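Long-range contacts in argonaute protein (Marinitoga piezophila, PDB 5I4A), which cleaves single-stranded DNA and RNA targets guided by short RNAs with a 5'-hydroxyl end, and may help defend the bacterium against mobile genetic elements: residues A[511-516]-A[589-594]; A[442-447]-A[498-503]. All blocks are in the same frame, centred on the assembly; numbering follows the deposited sequence.

Contact 1: residues A[511-516]-A[589-594]; sequences PENVFI and NNTDYT
One side of the Tyr593 ring, its CD2-CE2 bond, meets two flat groups of the strand: the amide of Asn513 and the far end of the Phe515 ring. Both approach the ring obliquely. Asn513 ND2 lies 3.7 Å from Tyr593 CE2, the amide and ring planes being 56° apart. Phe515 brings up only its end, CZ, to 3.9 Å from Tyr593 CD2, and the two aromatic side chains cross at about a right angle. Thr591 approaches the same face of the Asn513 amide as Tyr593 does, but at its oxygen end, where OD1 sits 3.5 Å from Thr591 CB and close to the CG2 methyl.

The contact lies in the RNase H-like PIWI domain, where 511-516 enters strand 513-519 and the loop 589-594 leads from strand 582-589 to helix 595-605. The turn is held from within by Asn589, whose OD1 accepts from Thr591 N at 2.9 Å, forming an Asx turn. Thr591 OG1 also donates to Asn589 OD1, at 2.6 Å and on a lone pair. With chi1 at 65°, Thr591 directs OG1 to this bond while its methyl faces Asn513, so threonine serves both sides. Asn589 ND2 then reaches Tyr593 O at 3.2 Å, and the turn presents the Tyr593 ring to the strand.

Asparagine suits position 513 because its ND2 bonds to Asn443 OD1 on the adjoining strand; Asn443 ND2 in turn bonds to Tyr593 OH. Asn513 OD1, by contrast, is buried against Thr591 with no hydrogen-bonding partner in the model. A leucine in place of Asn513 would probably leave Asn443 OD1 without this donor, and the Asn443 amide less firmly fixed in rotation.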
ATOM      1  N   PRO A 511     -23.151 -16.876  -6.446  1.00 53.26           N
ATOM      2  CA  PRO A 511     -23.309 -15.516  -5.928  1.00 52.62           C
ATOM      3  C   PRO A 511     -24.150 -14.696  -6.886  1.00 52.95           C
ATOM      4  O   PRO A 511     -23.963 -14.749  -8.103  1.00 53.64           O
ATOM      5  CB  PRO A 511     -21.872 -14.993  -5.848  1.00 52.41           C
ATOM      6  CG  PRO A 511     -21.124 -15.801  -6.857  1.00 53.18           C
ATOM      7  CD  PRO A 511     -21.763 -17.160  -6.850  1.00 53.54           C
ATOM      8  N   GLU A 512     -25.101 -13.947  -6.331  1.00 52.46           N
ATOM      9  CA  GLU A 512     -25.914 -13.095  -7.188  1.00 52.73           C
ATOM     10  C   GLU A 512     -25.096 -11.939  -7.744  1.00 52.72           C
ATOM     11  O   GLU A 512     -25.314 -11.515  -8.883  1.00 53.25           O
ATOM     12  CB  GLU A 512     -27.130 -12.578  -6.425  1.00 52.19           C
ATOM     13  CG  GLU A 512     -28.288 -12.242  -7.338  1.00 67.59           C
ATOM     14  CD  GLU A 512     -28.595 -13.374  -8.307  1.00 73.10           C
ATOM     15  OE1 GLU A 512     -29.203 -14.376  -7.879  1.00 76.75           O
ATOM     16  OE2 GLU A 512     -28.209 -13.270  -9.491  1.00 67.10           O
ATOM     17  N   ASN A 513     -24.134 -11.440  -6.973  1.00 52.15           N
ATOM     18  CA  ASN A 513     -23.264 -10.359  -7.406  1.00 52.09           C
ATOM     19  C   ASN A 513     -21.821 -10.704  -7.069  1.00 51.98           C
ATOM     20  O   ASN A 513     -21.547 -11.402  -6.089  1.00 51.61           O
ATOM     21  CB  ASN A 513     -23.661  -9.033  -6.752  1.00 51.39           C
ATOM     22  CG  ASN A 513     -25.154  -8.773  -6.833  1.00 51.39           C
ATOM     23  OD1 ASN A 513     -25.665  -8.356  -7.872  1.00 51.87           O
ATOM     24  ND2 ASN A 513     -25.859  -9.016  -5.733  1.00 50.85           N
ATOM     25  N   VAL A 514     -20.898 -10.209  -7.891  1.00 52.30           N
ATOM     26  CA  VAL A 514     -19.474 -10.478  -7.732  1.00 52.26           C
ATOM     27  C   VAL A 514     -18.725  -9.153  -7.788  1.00 51.95           C
ATOM     28  O   VAL A 514     -18.766  -8.453  -8.807  1.00 52.34           O
ATOM     29  CB  VAL A 514     -18.944 -11.447  -8.804  1.00 53.11           C
ATOM     30  CG1 VAL A 514     -17.454 -11.672  -8.623  1.00 53.05           C
ATOM     31  CG2 VAL A 514     -19.685 -12.773  -8.736  1.00 53.80           C
ATOM     32  N   PHE A 515     -18.043  -8.814  -6.698  1.00 51.24           N
ATOM     33  CA  PHE A 515     -17.255  -7.593  -6.603  1.00 50.87           C
ATOM     34  C   PHE A 515     -15.800  -7.931  -6.904  1.00 52.86           C
ATOM     35  O   PHE A 515     -15.183  -8.722  -6.183  1.00 50.91           O
ATOM     36  CB  PHE A 515     -17.378  -6.967  -5.214  1.00 49.93           C
ATOM     37  CG  PHE A 515     -18.749  -6.432  -4.899  1.00 49.63           C
ATOM     38  CD1 PHE A 515     -19.829  -7.288  -4.753  1.00 49.78           C
ATOM     39  CD2 PHE A 515     -18.953  -5.074  -4.722  1.00 49.19           C
ATOM     40  CE1 PHE A 515     -21.087  -6.799  -4.459  1.00 49.50           C
ATOM     41  CE2 PHE A 515     -20.211  -4.581  -4.424  1.00 48.91           C
ATOM     42  CZ  PHE A 515     -21.278  -5.446  -4.293  1.00 49.06           C
ATOM     43  N   ILE A 516     -15.258  -7.337  -7.962  1.00 51.55           N
ATOM     44  CA  ILE A 516     -13.865  -7.535  -8.348  1.00 51.81           C
ATOM     45  C   ILE A 516     -13.134  -6.237  -8.033  1.00 51.30           C
ATOM     46  O   ILE A 516     -13.277  -5.236  -8.745  1.00 51.45           O
ATOM     47  CB  ILE A 516     -13.715  -7.923  -9.823  1.00 52.93           C
ATOM     48  CG1 ILE A 516     -14.403  -9.261 -10.103  1.00 53.24           C
ATOM     49  CG2 ILE A 516     -12.246  -8.002 -10.207  1.00 52.97           C
ATOM     50  CD1 ILE A 516     -15.847  -9.126 -10.547  1.00 53.46           C
ATOM     51  N   ASN A 589     -20.329  -1.766 -14.006  1.00 43.26           N
ATOM     52  CA  ASN A 589     -21.313  -2.208 -13.026  1.00 37.02           C
ATOM     53  C   ASN A 589     -22.565  -2.680 -13.739  1.00 42.68           C
ATOM     54  O   ASN A 589     -23.190  -1.914 -14.475  1.00 42.85           O
ATOM     55  CB  ASN A 589     -21.660  -1.096 -12.033  1.00 43.26           C
ATOM     56  CG  ASN A 589     -22.707  -1.522 -11.023  1.00 40.15           C
ATOM     57  OD1 ASN A 589     -22.835  -2.705 -10.712  1.00 40.98           O
ATOM     58  ND2 ASN A 589     -23.479  -0.563 -10.524  1.00 35.81           N
ATOM     59  N   ASN A 590     -22.938  -3.938 -13.504  1.00 36.95           N
ATOM     60  CA  ASN A 590     -24.226  -4.470 -13.933  1.00 43.03           C
ATOM     61  C   ASN A 590     -24.952  -5.150 -12.776  1.00 41.61           C
ATOM     62  O   ASN A 590     -25.856  -5.961 -13.005  1.00 37.12           O
ATOM     63  CB  ASN A 590     -24.066  -5.432 -15.115  1.00 41.96           C
ATOM     64  CG  ASN A 590     -23.044  -6.521 -14.856  1.00 55.23           C
ATOM     65  OD1 ASN A 590     -23.394  -7.693 -14.736  1.00 61.55           O
ATOM     66  ND2 ASN A 590     -21.771  -6.142 -14.786  1.00 55.45           N
ATOM     67  N   THR A 591     -24.578  -4.830 -11.537  1.00 37.00           N
ATOM     68  CA  THR A 591     -25.335  -5.300 -10.389  1.00 37.02           C
ATOM     69  C   THR A 591     -26.576  -4.430 -10.200  1.00 44.50           C
ATOM     70  O   THR A 591     -26.739  -3.380 -10.829  1.00 43.16           O
ATOM     71  CB  THR A 591     -24.489  -5.271  -9.109  1.00 41.65           C
ATOM     72  OG1 THR A 591     -24.153  -3.921  -8.778  1.00 39.23           O
ATOM     73  CG2 THR A 591     -23.211  -6.084  -9.267  1.00 37.02           C
ATOM     74  N   ASP A 592     -27.465  -4.882  -9.322  1.00 38.37           N
ATOM     75  CA  ASP A 592     -28.634  -4.102  -8.939  1.00 46.12           C
ATOM     76  C   ASP A 592     -28.322  -3.068  -7.863  1.00 49.40           C
ATOM     77  O   ASP A 592     -29.229  -2.359  -7.415  1.00 51.06           O
ATOM     78  CB  ASP A 592     -29.746  -5.035  -8.461  1.00 58.29           C
ATOM     79  CG  ASP A 592     -30.149  -6.038  -9.528  1.00 65.46           C
ATOM     80  OD1 ASP A 592     -30.012  -5.718 -10.731  1.00 54.26           O
ATOM     81  OD2 ASP A 592     -30.612  -7.140  -9.166  1.00 71.80           O
ATOM     82  N   TYR A 593     -27.063  -2.967  -7.448  1.00 40.57           N
ATOM     83  CA  TYR A 593     -26.651  -1.952  -6.494  1.00 40.46           C
ATOM     84  C   TYR A 593     -26.325  -0.654  -7.214  1.00 43.14           C
ATOM     85  O   TYR A 593     -25.797  -0.659  -8.331  1.00 39.36           O
ATOM     86  CB  TYR A 593     -25.422  -2.414  -5.711  1.00 39.84           C
ATOM     87  CG  TYR A 593     -25.673  -3.539  -4.740  1.00 36.82           C
ATOM     88  CD1 TYR A 593     -26.472  -3.346  -3.621  1.00 36.80           C
ATOM     89  CD2 TYR A 593     -25.088  -4.784  -4.922  1.00 37.44           C
ATOM     90  CE1 TYR A 593     -26.695  -4.368  -2.721  1.00 36.86           C
ATOM     91  CE2 TYR A 593     -25.304  -5.812  -4.026  1.00 38.51           C
ATOM     92  CZ  TYR A 593     -26.107  -5.599  -2.927  1.00 36.93           C
ATOM     93  OH  TYR A 593     -26.326  -6.621  -2.031  1.00 36.99           O
ATOM     94  N   THR A 594     -26.644   0.460  -6.567  1.00 65.75           N
ATOM     95  CA  THR A 594     -26.187   1.748  -7.055  1.00 59.15           C
ATOM     96  C   THR A 594     -24.700   1.908  -6.755  1.00 58.24           C
ATOM     97  O   THR A 594     -24.120   1.163  -5.962  1.00 47.16           O
ATOM     98  CB  THR A 594     -26.972   2.890  -6.407  1.00 49.72           C
ATOM     99  OG1 THR A 594     -26.589   3.015  -5.031  1.00 40.57           O
ATOM    100  CG2 THR A 594     -28.469   2.619  -6.489  1.00 53.82           C
TER

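Contact 2: residues A[442-447]-A[498-503]; sequences KNLYIG and KAFEKY
The RNase H fold of the PIWI domain packs a long helix across its central sheet, and here helix 485-507 lies on strand 443-452, the strand that also carries Asp449, inferred to be an active-site residue. The short segments run roughly antiparallel, at 146° between their directions, with axes 9.8 Å apart at closest approach. Alternate strand residues Leu444 and Ile446 point toward the helix, which answers with Ala499, Phe500 and Tyr503.

Leu444 divides its branches between two of these. CD1 meets Tyr503 CD2 at 3.9 Å, whereas CD2 comes within 4.0 Å of Phe500 CA. A branched leucine suits the place because its two methyls can touch two helix residues at once. Farther along the strand, Ile446 CD1 faces Ala499 CB at 4.4 Å; the small alanine keeps the helix surface low where the isoleucine side chain extends toward it. Ala465 of strand 458-466 touches both Leu444 and Ile446, adding to this apolar layer.

Tyr503 covers the start of the strand. Its CG is anti to the backbone N (chi1 -176°), which carries the ring toward the strand, past Leu444, the two side chains sliding by each other in opposite directions. Tyrosine fits because the ring supplies the apolar surface and the hydroxyl reaches the polar backbone beyond it, bonding to Glu441 O just before the strand. Along the way Tyr503 CE2 packs 3.5 Å from Asn443 O, and Tyr503 OH lies 3.2 Å from Lys442 CA.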
ATOM      1  N   LYS A 442     -25.261 -12.644  -0.340  1.00 34.46           N
ATOM      2  CA  LYS A 442     -25.415 -13.020  -1.741  1.00 37.34           C
ATOM      3  C   LYS A 442     -24.262 -12.553  -2.621  1.00 45.31           C
ATOM      4  O   LYS A 442     -24.244 -12.885  -3.812  1.00 36.09           O
ATOM      5  CB  LYS A 442     -26.728 -12.460  -2.282  1.00 37.44           C
ATOM      6  CG  LYS A 442     -26.847 -10.948  -2.184  1.00 44.06           C
ATOM      7  CD  LYS A 442     -28.243 -10.492  -2.582  1.00 52.03           C
ATOM      8  CE  LYS A 442     -28.494  -9.043  -2.195  1.00 46.68           C
ATOM      9  NZ  LYS A 442     -29.902  -8.642  -2.466  1.00 45.38           N
ATOM     10  N   ASN A 443     -23.303 -11.812  -2.076  1.00 42.00           N
ATOM     11  CA  ASN A 443     -22.240 -11.209  -2.862  1.00 41.92           C
ATOM     12  C   ASN A 443     -20.914 -11.920  -2.616  1.00 36.87           C
ATOM     13  O   ASN A 443     -20.639 -12.403  -1.514  1.00 31.64           O
ATOM     14  CB  ASN A 443     -22.105  -9.722  -2.530  1.00 40.93           C
ATOM     15  CG  ASN A 443     -23.418  -8.977  -2.669  1.00 34.10           C
ATOM     16  OD1 ASN A 443     -24.156  -9.170  -3.636  1.00 32.06           O
ATOM     17  ND2 ASN A 443     -23.720  -8.125  -1.696  1.00 36.09           N
ATOM     18  N   LEU A 444     -20.095 -11.978  -3.665  1.00 33.71           N
ATOM     19  CA  LEU A 444     -18.771 -12.587  -3.614  1.00 36.87           C
ATOM     20  C   LEU A 444     -17.739 -11.479  -3.789  1.00 40.20           C
ATOM     21  O   LEU A 444     -17.625 -10.894  -4.874  1.00 34.74           O
ATOM     22  CB  LEU A 444     -18.622 -13.663  -4.687  1.00 38.36           C
ATOM     23  CG  LEU A 444     -17.232 -14.282  -4.861  1.00 43.15           C
ATOM     24  CD1 LEU A 444     -16.755 -14.890  -3.556  1.00 32.16           C
ATOM     25  CD2 LEU A 444     -17.242 -15.322  -5.971  1.00 40.65           C
ATOM     26  N   TYR A 445     -16.997 -11.193  -2.724  1.00 40.73           N
ATOM     27  CA  TYR A 445     -16.019 -10.114  -2.715  1.00 32.80           C
ATOM     28  C   TYR A 445     -14.641 -10.689  -3.016  1.00 30.48           C
ATOM     29  O   TYR A 445     -14.133 -11.525  -2.264  1.00 34.27           O
ATOM     30  CB  TYR A 445     -16.036  -9.389  -1.370  1.00 28.14           C
ATOM     31  CG  TYR A 445     -17.410  -8.861  -1.012  1.00 25.40           C
ATOM     32  CD1 TYR A 445     -17.923  -7.734  -1.637  1.00 25.39           C
ATOM     33  CD2 TYR A 445     -18.198  -9.498  -0.062  1.00 28.35           C
ATOM     34  CE1 TYR A 445     -19.180  -7.249  -1.323  1.00 35.80           C
ATOM     35  CE2 TYR A 445     -19.459  -9.020   0.260  1.00 30.63           C
ATOM     36  CZ  TYR A 445     -19.942  -7.896  -0.374  1.00 30.06           C
ATOM     37  OH  TYR A 445     -21.193  -7.414  -0.063  1.00 31.90           O
ATOM     38  N   ILE A 446     -14.042 -10.235  -4.116  1.00 33.30           N
ATOM     39  CA  ILE A 446     -12.786 -10.767  -4.628  1.00 35.81           C
ATOM     40  C   ILE A 446     -11.796  -9.621  -4.765  1.00 35.61           C
ATOM     41  O   ILE A 446     -12.144  -8.551  -5.278  1.00 29.78           O
ATOM     42  CB  ILE A 446     -12.996 -11.478  -5.979  1.00 46.46           C
ATOM     43  CG1 ILE A 446     -13.879 -12.716  -5.801  1.00 44.81           C
ATOM     44  CG2 ILE A 446     -11.664 -11.856  -6.609  1.00 48.51           C
ATOM     45  CD1 ILE A 446     -14.314 -13.345  -7.108  1.00 45.66           C
ATOM     46  N   GLY A 447     -10.570  -9.841  -4.302  1.00 31.58           N
ATOM     47  CA  GLY A 447      -9.485  -8.881  -4.458  1.00 30.64           C
ATOM     48  C   GLY A 447      -8.439  -9.431  -5.411  1.00 36.87           C
ATOM     49  O   GLY A 447      -8.162 -10.631  -5.408  1.00 37.30           O
ATOM     50  N   LYS A 498     -12.056 -20.683  -9.696  1.00 46.42           N
ATOM     51  CA  LYS A 498     -11.826 -21.424  -8.459  1.00 55.98           C
ATOM     52  C   LYS A 498     -12.505 -20.739  -7.276  1.00 49.49           C
ATOM     53  O   LYS A 498     -13.207 -21.385  -6.490  1.00 45.60           O
ATOM     54  CB  LYS A 498     -10.324 -21.585  -8.215  1.00 50.97           C
ATOM     55  CG  LYS A 498      -9.614 -22.368  -9.309  1.00 51.90           C
ATOM     56  CD  LYS A 498      -8.702 -23.436  -8.741  1.00 49.78           C
ATOM     57  CE  LYS A 498      -7.255 -22.985  -8.714  1.00 52.54           C
ATOM     58  NZ  LYS A 498      -6.394 -23.971  -8.001  1.00 56.43           N
ATOM     59  N   ALA A 499     -12.313 -19.426  -7.143  1.00 41.52           N
ATOM     60  CA  ALA A 499     -12.977 -18.685  -6.074  1.00 44.72           C
ATOM     61  C   ALA A 499     -14.491 -18.768  -6.206  1.00 56.03           C
ATOM     62  O   ALA A 499     -15.204 -18.939  -5.208  1.00 47.03           O
ATOM     63  CB  ALA A 499     -12.519 -17.228  -6.083  1.00 42.42           C
ATOM     64  N   PHE A 500     -14.999 -18.641  -7.435  1.00 41.46           N
ATOM     65  CA  PHE A 500     -16.426 -18.798  -7.694  1.00 44.83           C
ATOM     66  C   PHE A 500     -16.935 -20.132  -7.164  1.00 42.39           C
ATOM     67  O   PHE A 500     -17.957 -20.196  -6.470  1.00 42.28           O
ATOM     68  CB  PHE A 500     -16.686 -18.683  -9.198  1.00 53.39           C
ATOM     69  CG  PHE A 500     -18.032 -18.120  -9.550  1.00 57.09           C
ATOM     70  CD1 PHE A 500     -19.172 -18.901  -9.463  1.00 57.16           C
ATOM     71  CD2 PHE A 500     -18.153 -16.813  -9.995  1.00 55.37           C
ATOM     72  CE1 PHE A 500     -20.410 -18.385  -9.797  1.00 53.30           C
ATOM     73  CE2 PHE A 500     -19.388 -16.291 -10.329  1.00 55.41           C
ATOM     74  CZ  PHE A 500     -20.517 -17.079 -10.230  1.00 52.14           C
ATOM     75  N   GLU A 501     -16.216 -21.216  -7.473  1.00 41.72           N
ATOM     76  CA  GLU A 501     -16.652 -22.540  -7.047  1.00 41.71           C
ATOM     77  C   GLU A 501     -16.648 -22.659  -5.527  1.00 51.87           C
ATOM     78  O   GLU A 501     -17.525 -23.311  -4.948  1.00 48.09           O
ATOM     79  CB  GLU A 501     -15.762 -23.611  -7.676  1.00 54.39           C
ATOM     80  CG  GLU A 501     -16.508 -24.873  -8.074  1.00 63.15           C
ATOM     81  CD  GLU A 501     -17.593 -24.601  -9.096  1.00 63.74           C
ATOM     82  OE1 GLU A 501     -17.324 -23.863 -10.067  1.00 64.70           O
ATOM     83  OE2 GLU A 501     -18.718 -25.111  -8.919  1.00 64.35           O
ATOM     84  N   LYS A 502     -15.668 -22.031  -4.866  1.00 43.83           N
ATOM     85  CA  LYS A 502     -15.615 -22.044  -3.406  1.00 46.59           C
ATOM     86  C   LYS A 502     -16.876 -21.447  -2.797  1.00 47.64           C
ATOM     87  O   LYS A 502     -17.424 -21.991  -1.830  1.00 49.56           O
ATOM     88  CB  LYS A 502     -14.379 -21.283  -2.925  1.00 53.36           C
ATOM     89  CG  LYS A 502     -13.062 -21.904  -3.355  1.00 50.97           C
ATOM     90  CD  LYS A 502     -12.834 -23.226  -2.656  1.00 53.47           C
ATOM     91  CE  LYS A 502     -11.594 -23.932  -3.172  1.00 48.42           C
ATOM     92  NZ  LYS A 502     -11.452 -25.273  -2.549  1.00 51.06           N
ATOM     93  N   TYR A 503     -17.342 -20.318  -3.338  1.00 40.20           N
ATOM     94  CA  TYR A 503     -18.592 -19.727  -2.870  1.00 39.96           C
ATOM     95  C   TYR A 503     -19.742 -20.716  -3.015  1.00 40.11           C
ATOM     96  O   TYR A 503     -20.457 -21.004  -2.050  1.00 39.82           O
ATOM     97  CB  TYR A 503     -18.887 -18.436  -3.642  1.00 40.07           C
ATOM     98  CG  TYR A 503     -20.122 -17.693  -3.170  1.00 39.82           C
ATOM     99  CD1 TYR A 503     -21.397 -18.108  -3.543  1.00 43.96           C
ATOM    100  CD2 TYR A 503     -20.013 -16.567  -2.362  1.00 39.42           C
ATOM    101  CE1 TYR A 503     -22.524 -17.433  -3.115  1.00 39.77           C
ATOM    102  CE2 TYR A 503     -21.139 -15.882  -1.932  1.00 39.52           C
ATOM    103  CZ  TYR A 503     -22.391 -16.321  -2.314  1.00 46.76           C
ATOM    104  OH  TYR A 503     -23.515 -15.650  -1.892  1.00 47.10           O
TER

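In the fold
From the N terminus, the PIWI domain's first strand in the central sheet begins within 442-447; the chain then runs through the antiparallel strands 458-466 and 472-482, and returns along helix 485-507, where contact 2 closes the first loop. A short turn leads to strand 513-519, which pairs in parallel with strand 443-452. Contact 1 opens there and closes only after helix 526-532 and four more strands, at the turn before helix 595-605. The loops therefore follow in series, neither nesting nor crossing. They meet through the paired strands, on whose opposite faces they lie: contact 2 joins the sheet to helix 485-507, contact 1 to the approach of helix 595-605.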